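2-methyl-3-hydroxypyridine-5-carboxylic acid oxygenase (PDB 3ALJ) uses bound flavin-adenine dinucleotide to oxygenate 2-methyl-3-hydroxypyridine-5-carboxylic acid, probably opening the pyridine ring during bacterial breakdown of vitamin B6. Local coordinates at residues Y54-G59 and A361-A366; L60-G65 and A304-F309; H77-Y82 and L99-M104; P295-G300 and A341-Y346. One frame throughout, in Å; residues are numbered along the deposited sequence. Where two conformers were deposited one is given.

Contact 1: Y54-G59 and A361-A366. With FAD (flavin-adenine dinucleotide), chain B; BME (beta-mercaptoethanol), chain D.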
# COMPACT_ATOMS: atom_id res chain seq x y z
N TYR A 54 -3.81 -5.65 1.38
CA TYR A 54 -4.90 -5.40 2.36
C TYR A 54 -5.28 -3.93 2.44
O TYR A 54 -4.36 -3.05 2.52
CB TYR A 54 -4.45 -5.80 3.77
CG TYR A 54 -4.35 -7.29 4.03
CD1 TYR A 54 -3.60 -8.18 3.24
CD2 TYR A 54 -4.97 -7.81 5.15
CE1 TYR A 54 -3.55 -9.51 3.51
CE2 TYR A 54 -4.88 -9.16 5.52
CZ TYR A 54 -4.18 -10.02 4.66
OH TYR A 54 -4.10 -11.35 4.94
N LEU A 55 -6.56 -3.59 2.49
CA LEU A 55 -7.03 -2.27 2.86
C LEU A 55 -7.89 -2.40 4.08
O LEU A 55 -8.42 -3.48 4.34
CB LEU A 55 -7.84 -1.57 1.74
CG LEU A 55 -7.01 -1.26 0.42
CD1 LEU A 55 -7.96 -0.48 -0.46
CD2 LEU A 55 -5.75 -0.42 0.80
N TRP A 56 -8.03 -1.31 4.80
CA TRP A 56 -8.87 -1.26 6.00
C TRP A 56 -9.87 -0.15 5.84
O TRP A 56 -9.87 0.60 4.86
CB TRP A 56 -8.03 -1.02 7.24
CG TRP A 56 -6.86 -2.00 7.38
CD1 TRP A 56 -5.69 -1.99 6.64
CD2 TRP A 56 -6.75 -3.13 8.27
NE1 TRP A 56 -4.86 -3.06 7.00
CE2 TRP A 56 -5.50 -3.77 8.01
CE3 TRP A 56 -7.58 -3.62 9.30
CZ2 TRP A 56 -5.07 -4.88 8.73
CZ3 TRP A 56 -7.17 -4.74 10.00
CH2 TRP A 56 -5.94 -5.35 9.77
N HIS A 57 -10.72 0.05 6.84
CA HIS A 57 -11.67 1.09 6.84
C HIS A 57 -11.16 2.43 6.35
O HIS A 57 -11.84 3.06 5.55
CB HIS A 57 -12.16 1.24 8.35
CG HIS A 57 -12.86 2.53 8.69
ND1 HIS A 57 -12.18 3.53 9.36
CD2 HIS A 57 -14.11 2.99 8.44
CE1 HIS A 57 -13.02 4.56 9.54
NE2 HIS A 57 -14.20 4.26 8.99
N ASN A 58 -9.99 2.86 6.83
CA ASN A 58 -9.51 4.19 6.37
C ASN A 58 -9.32 4.25 4.81
O ASN A 58 -9.76 5.21 4.18
CB ASN A 58 -8.18 4.53 7.08
CG ASN A 58 -7.01 3.54 6.79
OD1 ASN A 58 -7.20 2.30 6.72
ND2 ASN A 58 -5.79 4.10 6.72
N GLY A 59 -8.72 3.19 4.24
CA GLY A 59 -8.53 3.13 2.76
C GLY A 59 -9.83 2.97 2.08
O GLY A 59 -10.03 3.53 0.98
N ALA A 361 -4.33 0.50 19.74
CA ALA A 361 -3.29 1.30 19.19
C ALA A 361 -2.80 0.93 17.78
O ALA A 361 -2.53 1.79 16.97
CB ALA A 361 -2.13 1.36 20.28
N ALA A 362 -2.68 -0.38 17.58
CA ALA A 362 -2.24 -0.87 16.31
C ALA A 362 -3.30 -0.44 15.26
O ALA A 362 -2.88 -0.18 14.14
CB ALA A 362 -2.13 -2.39 16.31
N LEU A 363 -4.60 -0.50 15.58
CA LEU A 363 -5.65 -0.16 14.64
C LEU A 363 -5.96 1.32 14.53
O LEU A 363 -6.91 1.71 13.83
CB LEU A 363 -6.90 -0.90 15.11
CG LEU A 363 -6.82 -2.43 14.89
CD1 LEU A 363 -8.12 -3.03 15.56
CD2 LEU A 363 -6.65 -2.83 13.40
N GLU A 364 -5.18 2.22 15.15
CA GLU A 364 -5.53 3.61 15.06
C GLU A 364 -5.58 4.15 13.66
O GLU A 364 -6.62 4.79 13.29
CB GLU A 364 -4.48 4.38 15.87
CG GLU A 364 -4.61 5.92 15.65
CD GLU A 364 -3.53 6.65 16.47
OE1 GLU A 364 -3.63 6.54 17.69
OE2 GLU A 364 -2.54 7.15 15.88
N ALA A 365 -4.59 3.85 12.80
CA ALA A 365 -4.62 4.35 11.46
C ALA A 365 -5.88 3.80 10.72
O ALA A 365 -6.62 4.50 9.97
CB ALA A 365 -3.33 3.97 10.65
N ALA A 366 -6.16 2.50 10.96
CA ALA A 366 -7.35 1.88 10.22
C ALA A 366 -8.66 2.50 10.71
O ALA A 366 -9.58 2.59 9.92
CB ALA A 366 -7.34 0.40 10.49
PA FAD B . 4.09 3.33 -5.67
O1A FAD B . 2.97 2.35 -5.48
O2A FAD B . 5.43 2.88 -5.62
O5B FAD B . 3.81 4.05 -7.06
C5B FAD B . 4.73 5.06 -7.58
C4B FAD B . 4.40 5.04 -9.06
O4B FAD B . 5.26 6.12 -9.56
C3B FAD B . 4.83 3.83 -9.80
O3B FAD B . 3.82 3.39 -10.73
C2B FAD B . 6.19 4.26 -10.47
O2B FAD B . 6.46 3.57 -11.70
C1B FAD B . 5.94 5.70 -10.81
N9A FAD B . 7.11 6.52 -10.78
C8A FAD B . 8.27 6.38 -10.04
N7A FAD B . 9.10 7.41 -10.23
C5A FAD B . 8.47 8.24 -11.14
C6A FAD B . 8.79 9.50 -11.66
N6A FAD B . 9.99 10.10 -11.33
N1A FAD B . 7.92 10.05 -12.50
C2A FAD B . 6.77 9.46 -12.85
N3A FAD B . 6.37 8.25 -12.36
C4A FAD B . 7.24 7.68 -11.48
N1 FAD B . 0.17 -1.23 1.92
C2 FAD B . -1.08 -1.44 2.29
O2 FAD B . -1.90 -0.53 2.45
N3 FAD B . -1.52 -2.74 2.54
C4 FAD B . -0.68 -3.85 2.36
O4 FAD B . -1.18 -5.03 2.45
C4X FAD B . 0.63 -3.59 1.99
N5 FAD B . 1.56 -4.68 1.91
C5X FAD B . 2.89 -4.40 1.61
C6 FAD B . 3.85 -5.43 1.63
C7 FAD B . 5.15 -5.17 1.26
C7M FAD B . 6.18 -6.33 1.28
C8 FAD B . 5.55 -3.89 0.95
C8M FAD B . 7.01 -3.55 0.57
C9 FAD B . 4.60 -2.86 0.93
C9A FAD B . 3.25 -3.10 1.31
N10 FAD B . 2.25 -2.03 1.35
C10 FAD B . 0.99 -2.29 1.73
C1' FAD B . 2.70 -0.59 1.03
C2' FAD B . 2.30 -0.25 -0.40
O2' FAD B . 2.89 -1.21 -1.29
C3' FAD B . 2.91 1.11 -0.78
O3' FAD B . 2.90 1.95 0.44
C4' FAD B . 2.15 1.86 -1.79
O4' FAD B . 2.18 1.07 -3.01
C5' FAD B . 2.77 3.18 -2.11
O5' FAD B . 1.99 3.83 -3.11
P FAD B . 2.65 5.07 -3.83
O1P FAD B . 1.66 5.49 -4.84
O2P FAD B . 3.17 6.08 -2.85
O3P FAD B . 3.97 4.48 -4.54
C1 BME D . -4.41 6.91 8.62
C2 BME D . -3.45 6.11 7.66
O1 BME D . -5.75 6.57 8.27
S2 BME D . -1.75 6.83 8.00
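Trp56, His57 and Asn58 meet Leu363, Ala365 and Ala366 where the flavin-binding strand 52-56 of this FAD-dependent oxygenase turns into helix 57-65. The case illustrates how one junction can serve cofactor and fold together. The strand end belongs to the cofactor: Tyr54 grips the flavin pyrimidine ring with its backbone, its N donating to O4 of FAD (2.9 Å, 168°) and its O accepting from N3. The tyrosine hydroxyl meanwhile reaches Thr199 and Ser215 of the neighbouring sheet. Trp56, the N-cap residue of helix 57-65, sets its indole against the second segment. Its CB lies 3.6 Å from CB of Ala366, and at the far rim of the ring CZ3 meets CD2 of Leu363 at 3.9 Å, the two side chains crossing at about a right angle. Phe96 and Phe358 add further aromatic contacts to this indole. His57 points ND1 at the carbonyl of Ala366, in the short helix 364-367: with CG anti to the backbone N (chi1 163°), ND1 donates to O of Ala366 at 2.8 Å. That oxygen lies in the imidazole plane, an arrangement that helps to hold the ring's rotation. The backbone N of Asn58 adds a weak second bond to the same carbonyl. Asn58 CG sits between its backbone N and carbonyl carbon (chi1 61°), which brings the amide beside the carbonyl of Ala365. Between them lies a beta-mercaptoethanol, probably from the crystallisation liquor: Asn58 ND2 donates to its O1 at 2.9 Å, and O1 donates to O of Ala365 at 2.8 Å.

Contact 2: L60-G65 and A304-F309; sequences LRVLEG and AMVNAF
The phenyl ring of Phe309 presents its edge to Gly65, where CE1 lies 3.7 Å from the carbonyl O near the plane of the ring. Lacking a side chain, Gly65 also brings its bare CA to 4.1 Å from CZ of Phe309, and the rim of the ring abuts the last turn of helix 57-65. Phe309 owes this reach to a CG that stands anti to its backbone N (chi1 -170°). Val62 comes to the same ring obliquely, and its CG1 is 4.0 Å from CB of Phe309 as the two side chains slide past each other in opposite directions. This valine shows how one branched residue can touch three residues of a facing helix. Its CG1 also approaches CB of Met305, while CG2 rests on the backbone N of Val306 at 3.7 Å and on CG2 of that residue at 3.8 Å. At the other end of the patch Met305 bends at its last torsion (chi3 73°) and lays its CE 3.9 Å from CD2 of Leu63. The side chains that meet here are apolar, between helices whose local axes approach to 9.3 Å at a crossing angle of 38°. Thr25 of helix 21-32 packs on Val62, Met305 and Ala308, and Gln32 of that helix binds the carbonyl of Gly65. Leu63 leans on helices 69-73 and 106-119, so that the pair is flanked by helices 21-32, 69-73 and 106-119.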
# COMPACT_ATOMS: atom_id res chain seq x y z
N LEU A 60 -10.74 2.15 2.63
CA LEU A 60 -12.03 1.94 2.01
C LEU A 60 -12.84 3.26 1.99
O LEU A 60 -13.55 3.49 1.00
CB LEU A 60 -12.77 0.78 2.73
CG LEU A 60 -12.12 -0.57 2.57
CD1 LEU A 60 -12.79 -1.55 3.54
CD2 LEU A 60 -12.19 -1.10 1.12
N ARG A 61 -12.73 4.09 3.05
CA ARG A 61 -13.43 5.38 3.10
C ARG A 61 -12.78 6.31 2.07
O ARG A 61 -13.53 7.08 1.44
CB ARG A 61 -13.27 5.94 4.52
CG ARG A 61 -14.19 5.25 5.58
CD ARG A 61 -15.70 5.43 5.25
NE ARG A 61 -16.10 6.78 5.68
CZ ARG A 61 -17.35 7.13 5.83
NH1 ARG A 61 -18.29 6.37 5.29
NH2 ARG A 61 -17.61 8.33 6.41
N VAL A 62 -11.45 6.25 1.85
CA VAL A 62 -10.92 7.01 0.74
C VAL A 62 -11.58 6.57 -0.55
O VAL A 62 -12.00 7.42 -1.36
CB VAL A 62 -9.39 6.85 0.63
CG1 VAL A 62 -8.87 7.55 -0.66
CG2 VAL A 62 -8.68 7.47 1.84
N LEU A 63 -11.66 5.25 -0.80
CA LEU A 63 -12.27 4.80 -2.05
C LEU A 63 -13.70 5.29 -2.21
O LEU A 63 -14.15 5.66 -3.30
CB LEU A 63 -12.26 3.23 -2.16
CG LEU A 63 -10.83 2.69 -2.38
CD1 LEU A 63 -10.86 1.21 -2.11
CD2 LEU A 63 -10.41 2.93 -3.85
N GLU A 64 -14.46 5.28 -1.10
CA GLU A 64 -15.81 5.89 -1.14
C GLU A 64 -15.77 7.33 -1.56
O GLU A 64 -16.60 7.76 -2.36
CB GLU A 64 -16.39 5.71 0.29
CG GLU A 64 -17.86 6.14 0.34
CD GLU A 64 -18.52 5.94 1.79
OE1 GLU A 64 -19.54 6.64 1.95
OE2 GLU A 64 -17.97 5.16 2.59
N GLY A 65 -14.88 8.11 -0.92
CA GLY A 65 -14.70 9.56 -1.26
C GLY A 65 -14.25 9.71 -2.72
O GLY A 65 -14.51 10.78 -3.27
N ALA A 304 -0.88 6.28 2.35
CA ALA A 304 -0.65 7.03 1.13
C ALA A 304 -1.99 7.57 0.60
O ALA A 304 -2.04 8.74 0.19
CB ALA A 304 -0.04 6.13 0.03
N MET A 305 -3.03 6.75 0.62
CA MET A 305 -4.33 7.15 0.10
C MET A 305 -4.99 8.15 1.02
O MET A 305 -5.58 9.15 0.50
CB MET A 305 -5.17 5.88 -0.08
CG MET A 305 -4.63 5.06 -1.25
SD MET A 305 -5.56 3.46 -1.42
CE MET A 305 -7.14 4.09 -2.08
N VAL A 306 -5.00 7.92 2.32
CA VAL A 306 -5.54 8.97 3.30
C VAL A 306 -4.82 10.29 3.08
O VAL A 306 -5.47 11.31 3.04
CB VAL A 306 -5.41 8.48 4.73
CG1 VAL A 306 -5.62 9.62 5.75
CG2 VAL A 306 -6.52 7.40 4.99
N ASN A 307 -3.50 10.27 2.97
CA ASN A 307 -2.76 11.56 2.80
C ASN A 307 -3.02 12.21 1.49
O ASN A 307 -3.24 13.44 1.49
CB ASN A 307 -1.27 11.30 3.06
CG ASN A 307 -0.97 10.85 4.47
OD1 ASN A 307 0.14 10.22 4.74
ND2 ASN A 307 -1.81 11.11 5.33
N ALA A 308 -3.18 11.44 0.42
CA ALA A 308 -3.48 12.06 -0.85
C ALA A 308 -4.87 12.66 -0.83
O ALA A 308 -5.15 13.79 -1.34
CB ALA A 308 -3.33 11.05 -1.95
N PHE A 309 -5.85 11.93 -0.24
CA PHE A 309 -7.18 12.50 -0.22
C PHE A 309 -7.25 13.68 0.69
O PHE A 309 -7.94 14.68 0.33
CB PHE A 309 -8.17 11.36 0.31
CG PHE A 309 -9.63 11.74 0.17
CD1 PHE A 309 -10.28 11.54 -1.05
CD2 PHE A 309 -10.27 12.37 1.25
CE1 PHE A 309 -11.62 11.92 -1.18
CE2 PHE A 309 -11.63 12.76 1.15
CZ PHE A 309 -12.27 12.57 -0.05

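Contact 3: H77-Y82 and L99-M104; sequences HTPPTY and LPWRIM
A single antiparallel bridge, the hydrogen-bonded pair His77 and Ile103, ties the loop before strand 82-86 to one edge of strand 101-105. Its two bonds run from His77 N to Ile103 O (3.0 Å) and from Ile103 N to His77 O (2.8 Å). Beyond the bridge the side chains take over. Thr78 OG1 receives Arg102 NH1 nearly in the guanidinium plane and donates to O of Trp101 at 2.7 Å, close to the C=O axis. The remaining guanidinium nitrogens go to Ser76 (NE) and Leu73 (NH2). Over one face of the Trp101 indole lie Thr78 CG2, above the five-membered ring, and Pro79 CD, 3.6 Å from the centroid of the six-membered ring, both as CH-pi contacts. Water 1 lies in the indole plane, accepting from Trp101 NE1 and donating to O of Pro79. Pro79 CG, which also touches the indole, is tight against Ile103 CD1 at 3.5 Å. Thr199 of strand 199-203 touches Pro79, Tyr82, Trp101 and Ile103, and strand 52-56 pairs with the opposite edge of strand 101-105.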
# COMPACT_ATOMS: atom_id res chain seq x y z
N HIS A 77 -12.45 -9.50 -1.10
CA HIS A 77 -12.89 -10.38 0.03
C HIS A 77 -12.62 -9.80 1.34
O HIS A 77 -11.54 -9.36 1.63
CB HIS A 77 -12.09 -11.70 -0.19
CG HIS A 77 -12.28 -12.80 0.83
ND1 HIS A 77 -13.38 -13.62 0.81
CD2 HIS A 77 -11.40 -13.38 1.68
CE1 HIS A 77 -13.26 -14.56 1.76
NE2 HIS A 77 -12.06 -14.45 2.31
N THR A 78 -13.62 -9.97 2.21
CA THR A 78 -13.35 -9.78 3.64
C THR A 78 -13.32 -11.15 4.30
O THR A 78 -14.41 -11.80 4.42
CB THR A 78 -14.37 -8.89 4.46
OG1 THR A 78 -14.46 -7.59 3.81
CG2 THR A 78 -13.95 -8.69 5.93
N PRO A 79 -12.18 -11.68 4.76
CA PRO A 79 -12.22 -12.98 5.45
C PRO A 79 -13.15 -12.93 6.70
O PRO A 79 -13.34 -11.90 7.32
CB PRO A 79 -10.75 -13.18 5.94
CG PRO A 79 -9.96 -12.36 4.94
CD PRO A 79 -10.80 -11.08 4.75
N PRO A 80 -13.67 -14.15 7.05
CA PRO A 80 -14.46 -14.18 8.32
C PRO A 80 -13.65 -13.85 9.51
O PRO A 80 -14.23 -13.41 10.49
CB PRO A 80 -14.87 -15.63 8.48
CG PRO A 80 -14.72 -16.22 7.11
CD PRO A 80 -13.65 -15.41 6.29
N THR A 81 -12.34 -14.11 9.54
CA THR A 81 -11.50 -13.79 10.64
C THR A 81 -10.05 -13.62 10.15
O THR A 81 -9.68 -14.15 9.09
CB THR A 81 -11.53 -14.88 11.76
OG1 THR A 81 -10.88 -14.30 12.93
CG2 THR A 81 -11.00 -16.16 11.40
N TYR A 82 -9.30 -12.82 10.93
CA TYR A 82 -7.82 -12.74 10.76
C TYR A 82 -7.23 -13.64 11.85
O TYR A 82 -7.26 -13.35 13.03
CB TYR A 82 -7.43 -11.28 10.92
CG TYR A 82 -6.03 -10.98 10.56
CD1 TYR A 82 -4.93 -11.68 11.17
CD2 TYR A 82 -5.74 -9.98 9.60
CE1 TYR A 82 -3.59 -11.32 10.80
CE2 TYR A 82 -4.43 -9.62 9.28
CZ TYR A 82 -3.40 -10.30 9.86
OH TYR A 82 -2.06 -9.93 9.62
N LEU A 99 -14.63 -3.48 12.43
CA LEU A 99 -13.92 -2.54 11.58
C LEU A 99 -13.79 -3.13 10.15
O LEU A 99 -13.26 -4.24 10.01
CB LEU A 99 -12.52 -2.41 12.14
CG LEU A 99 -11.52 -1.55 11.41
CD1 LEU A 99 -11.77 -0.14 11.58
CD2 LEU A 99 -10.08 -1.94 11.97
N PRO A 100 -14.25 -2.37 9.16
CA PRO A 100 -14.11 -2.91 7.79
C PRO A 100 -12.66 -3.14 7.31
O PRO A 100 -11.75 -2.42 7.71
CB PRO A 100 -14.76 -1.82 6.98
CG PRO A 100 -15.86 -1.21 7.92
CD PRO A 100 -15.17 -1.21 9.21
N TRP A 101 -12.47 -4.23 6.55
CA TRP A 101 -11.16 -4.53 5.93
C TRP A 101 -11.43 -5.37 4.75
O TRP A 101 -12.53 -5.89 4.54
CB TRP A 101 -10.18 -5.16 6.96
CG TRP A 101 -10.62 -6.47 7.56
CD1 TRP A 101 -11.72 -6.70 8.41
CD2 TRP A 101 -9.95 -7.73 7.44
NE1 TRP A 101 -11.78 -8.06 8.75
CE2 TRP A 101 -10.69 -8.70 8.17
CE3 TRP A 101 -8.78 -8.19 6.71
CZ2 TRP A 101 -10.30 -10.04 8.28
CZ3 TRP A 101 -8.39 -9.46 6.85
CH2 TRP A 101 -9.11 -10.40 7.59
N ARG A 102 -10.39 -5.52 3.91
CA ARG A 102 -10.61 -6.14 2.60
C ARG A 102 -9.30 -6.58 2.05
O ARG A 102 -8.25 -5.88 2.21
CB ARG A 102 -11.19 -5.09 1.60
CG ARG A 102 -12.02 -5.73 0.45
CD ARG A 102 -13.38 -6.33 1.02
NE ARG A 102 -14.21 -6.71 -0.10
CZ ARG A 102 -15.46 -7.11 0.11
NH1 ARG A 102 -15.92 -7.34 1.34
NH2 ARG A 102 -16.28 -7.32 -0.88
N ILE A 103 -9.26 -7.72 1.37
CA ILE A 103 -8.06 -8.25 0.68
C ILE A 103 -8.41 -8.28 -0.80
O ILE A 103 -9.54 -8.60 -1.21
CB ILE A 103 -7.71 -9.64 1.13
CG1 ILE A 103 -7.50 -9.64 2.67
CG2 ILE A 103 -6.45 -10.13 0.46
CD1 ILE A 103 -7.26 -11.04 3.22
N MET A 104 -7.40 -7.92 -1.62
CA MET A 104 -7.63 -7.88 -3.10
C MET A 104 -6.28 -8.02 -3.76
O MET A 104 -5.24 -7.79 -3.18
CB MET A 104 -8.29 -6.57 -3.56
CG MET A 104 -7.40 -5.36 -3.17
SD MET A 104 -8.40 -3.84 -2.99
CE MET A 104 -9.10 -4.20 -1.31
O HOH W 1 -13.40 -10.30 9.72

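Contact 4: P295-G300 and A341-Y346; sequences PALAQG and ALSGDY. With FAD (flavin-adenine dinucleotide), chain B.
Apolar contacts join Ala296 and Leu297, in the loop before helix 300-314, to one side of helix 321-349. Ala296 CB lies 3.9 Å from CB of Tyr346. Leu297 divides its branches between two turns of the helix: CD1 meets CG of Leu342 at 4.2 Å, and CD2 meets CD2 of Tyr346 at 3.9 Å, where the side chains cross at about a right angle. CG of Leu297 beside its own backbone N (chi1 -61°) directs both methyls at the helix. Tyr346 continues past the leucine, and its hydroxyl is bound by O of Met357.

Polar links across the interface run through water. Water 2 accepts from N of Gln299 at 3.2 Å and weakly from N of Leu297, and donates to Ser343 OG. The last link holds for one of two deposited conformers of Ser343 and is correspondingly less certain; in that conformer OG is also bonded to O of Cys339.

Contacts with the cofactor lie on the loop's other side. Pro295 CB is 3.4 Å from C6 of the FAD benzene ring, and Ala298 CB is 3.6 Å from O4. Ala298 adopts a left-handed backbone conformation (phi 49°, psi 55°) just before Gln299, the N-cap residue of helix 300-314. Gly300 C lies 3.1 Å from the ribityl O3' of FAD. A loop along the isoalloxazine leading into a helix beside its pyrimidine end is characteristic of flavoprotein hydroxylases related to p-hydroxybenzoate hydroxylase, where the positive end of the helix probably helps stabilise negative charge on the reduced flavin.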
# COMPACT_ATOMS: atom_id res chain seq x y z
N PRO A 295 5.62 -3.13 6.42
CA PRO A 295 4.24 -3.54 6.11
C PRO A 295 3.51 -4.38 7.16
O PRO A 295 2.38 -4.82 6.88
CB PRO A 295 4.41 -4.31 4.79
CG PRO A 295 5.73 -5.02 4.96
CD PRO A 295 6.64 -3.91 5.60
N ALA A 296 4.06 -4.41 8.39
CA ALA A 296 3.40 -5.24 9.42
C ALA A 296 1.96 -4.89 9.63
O ALA A 296 1.13 -5.79 9.87
CB ALA A 296 4.20 -5.16 10.79
N LEU A 297 1.61 -3.60 9.67
CA LEU A 297 0.22 -3.20 9.89
C LEU A 297 -0.57 -2.99 8.66
O LEU A 297 -1.76 -2.59 8.74
CB LEU A 297 0.15 -1.95 10.82
CG LEU A 297 0.71 -2.13 12.21
CD1 LEU A 297 0.63 -0.65 12.87
CD2 LEU A 297 -0.12 -3.23 12.94
N ALA A 298 0.04 -3.30 7.48
CA ALA A 298 -0.66 -3.20 6.18
C ALA A 298 -1.36 -1.85 6.04
O ALA A 298 -2.54 -1.74 5.73
CB ALA A 298 -1.68 -4.41 6.01
N GLN A 299 -0.54 -0.80 6.22
CA GLN A 299 -0.95 0.58 6.13
C GLN A 299 -0.19 1.48 5.18
O GLN A 299 -0.37 2.72 5.13
CB GLN A 299 -0.98 1.24 7.54
CG GLN A 299 -2.28 0.80 8.33
CD GLN A 299 -3.54 1.41 7.73
OE1 GLN A 299 -3.51 2.41 7.02
NE2 GLN A 299 -4.69 0.79 7.98
N GLY A 300 0.81 0.94 4.47
CA GLY A 300 1.56 1.84 3.62
C GLY A 300 0.67 2.55 2.57
O GLY A 300 0.79 3.78 2.36
N ALA A 341 6.01 4.30 12.86
CA ALA A 341 6.85 3.84 13.97
C ALA A 341 6.36 2.50 14.61
O ALA A 341 7.18 1.62 14.82
CB ALA A 341 6.88 4.95 15.10
N LEU A 342 5.02 2.41 14.76
CA LEU A 342 4.47 1.22 15.37
C LEU A 342 4.66 0.01 14.44
O LEU A 342 4.99 -1.08 14.86
CB LEU A 342 3.00 1.46 15.78
CG LEU A 342 2.43 0.22 16.52
CD1 LEU A 342 3.22 -0.02 17.84
CD2 LEU A 342 0.97 0.59 16.88
N SER A 343 4.46 0.24 13.14
CA SER A 343 4.71 -0.84 12.14
C SER A 343 6.12 -1.36 12.22
O SER A 343 6.40 -2.53 12.16
CB SER A 343 4.45 -0.24 10.74
OG SER A 343 3.04 -0.02 10.65
N GLY A 344 7.05 -0.38 12.28
CA GLY A 344 8.44 -0.75 12.41
C GLY A 344 8.79 -1.53 13.68
O GLY A 344 9.60 -2.46 13.66
N ASP A 345 8.16 -1.09 14.77
CA ASP A 345 8.38 -1.81 16.05
C ASP A 345 7.81 -3.23 15.97
O ASP A 345 8.48 -4.20 16.26
CB ASP A 345 7.67 -1.01 17.09
CG ASP A 345 7.75 -1.62 18.48
OD1 ASP A 345 7.18 -2.71 18.77
OD2 ASP A 345 8.36 -1.00 19.31
N TYR A 346 6.60 -3.37 15.43
CA TYR A 346 6.08 -4.75 15.28
C TYR A 346 6.92 -5.57 14.37
O TYR A 346 7.16 -6.73 14.67
CB TYR A 346 4.66 -4.66 14.61
CG TYR A 346 3.53 -4.51 15.63
CD1 TYR A 346 3.67 -3.93 16.92
CD2 TYR A 346 2.31 -5.03 15.34
CE1 TYR A 346 2.55 -3.80 17.82
CE2 TYR A 346 1.27 -4.95 16.20
CZ TYR A 346 1.35 -4.37 17.42
OH TYR A 346 0.30 -4.31 18.33
PA FAD B . 4.09 3.33 -5.67
O1A FAD B . 2.97 2.35 -5.48
O2A FAD B . 5.43 2.88 -5.62
O5B FAD B . 3.81 4.05 -7.06
C5B FAD B . 4.73 5.06 -7.58
C4B FAD B . 4.40 5.04 -9.06
O4B FAD B . 5.26 6.12 -9.56
C3B FAD B . 4.83 3.83 -9.80
O3B FAD B . 3.82 3.39 -10.73
C2B FAD B . 6.19 4.26 -10.47
O2B FAD B . 6.46 3.57 -11.70
C1B FAD B . 5.94 5.70 -10.81
N9A FAD B . 7.11 6.52 -10.78
C8A FAD B . 8.27 6.38 -10.04
N7A FAD B . 9.10 7.41 -10.23
C5A FAD B . 8.47 8.24 -11.14
C6A FAD B . 8.79 9.50 -11.66
N6A FAD B . 9.99 10.10 -11.33
N1A FAD B . 7.92 10.05 -12.50
C2A FAD B . 6.77 9.46 -12.85
N3A FAD B . 6.37 8.25 -12.36
C4A FAD B . 7.24 7.68 -11.48
N1 FAD B . 0.17 -1.23 1.92
C2 FAD B . -1.08 -1.44 2.29
O2 FAD B . -1.90 -0.53 2.45
N3 FAD B . -1.52 -2.74 2.54
C4 FAD B . -0.68 -3.85 2.36
O4 FAD B . -1.18 -5.03 2.45
C4X FAD B . 0.63 -3.59 1.99
N5 FAD B . 1.56 -4.68 1.91
C5X FAD B . 2.89 -4.40 1.61
C6 FAD B . 3.85 -5.43 1.63
C7 FAD B . 5.15 -5.17 1.26
C7M FAD B . 6.18 -6.33 1.28
C8 FAD B . 5.55 -3.89 0.95
C8M FAD B . 7.01 -3.55 0.57
C9 FAD B . 4.60 -2.86 0.93
C9A FAD B . 3.25 -3.10 1.31
N10 FAD B . 2.25 -2.03 1.35
C10 FAD B . 0.99 -2.29 1.73
C1' FAD B . 2.70 -0.59 1.03
C2' FAD B . 2.30 -0.25 -0.40
O2' FAD B . 2.89 -1.21 -1.29
C3' FAD B . 2.91 1.11 -0.78
O3' FAD B . 2.90 1.95 0.44
C4' FAD B . 2.15 1.86 -1.79
O4' FAD B . 2.18 1.07 -3.01
C5' FAD B . 2.77 3.18 -2.11
O5' FAD B . 1.99 3.83 -3.11
P FAD B . 2.65 5.07 -3.83
O1P FAD B . 1.66 5.49 -4.84
O2P FAD B . 3.17 6.08 -2.85
O3P FAD B . 3.97 4.48 -4.54
O HOH W 2 2.16 -0.87 7.91

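Two of the four contacts touch the flavin and the other two build outward from them. Contacts 1 and 4, with centres about 11 Å apart, both touch FAD and are joined directly: Asn58 ND2 lies 2.9 Å from Gln299 OE1, a probable hydrogen bond, and Trp56 NE1 makes a weak one to Ala298 O. Contact 2 continues helix 57-65 out of contact 1, with Leu55 CD1 and Leu63 CD1 3.7 Å apart. Contact 3 lies on the neighbouring strand of the same sheet, where Leu55 N probably bonds Arg102 O at 2.9 Å. It stands farther from contacts 2 and 4, about 18 Å between centres, and the Ile103 side chain remains about 8 Å from the cofactor.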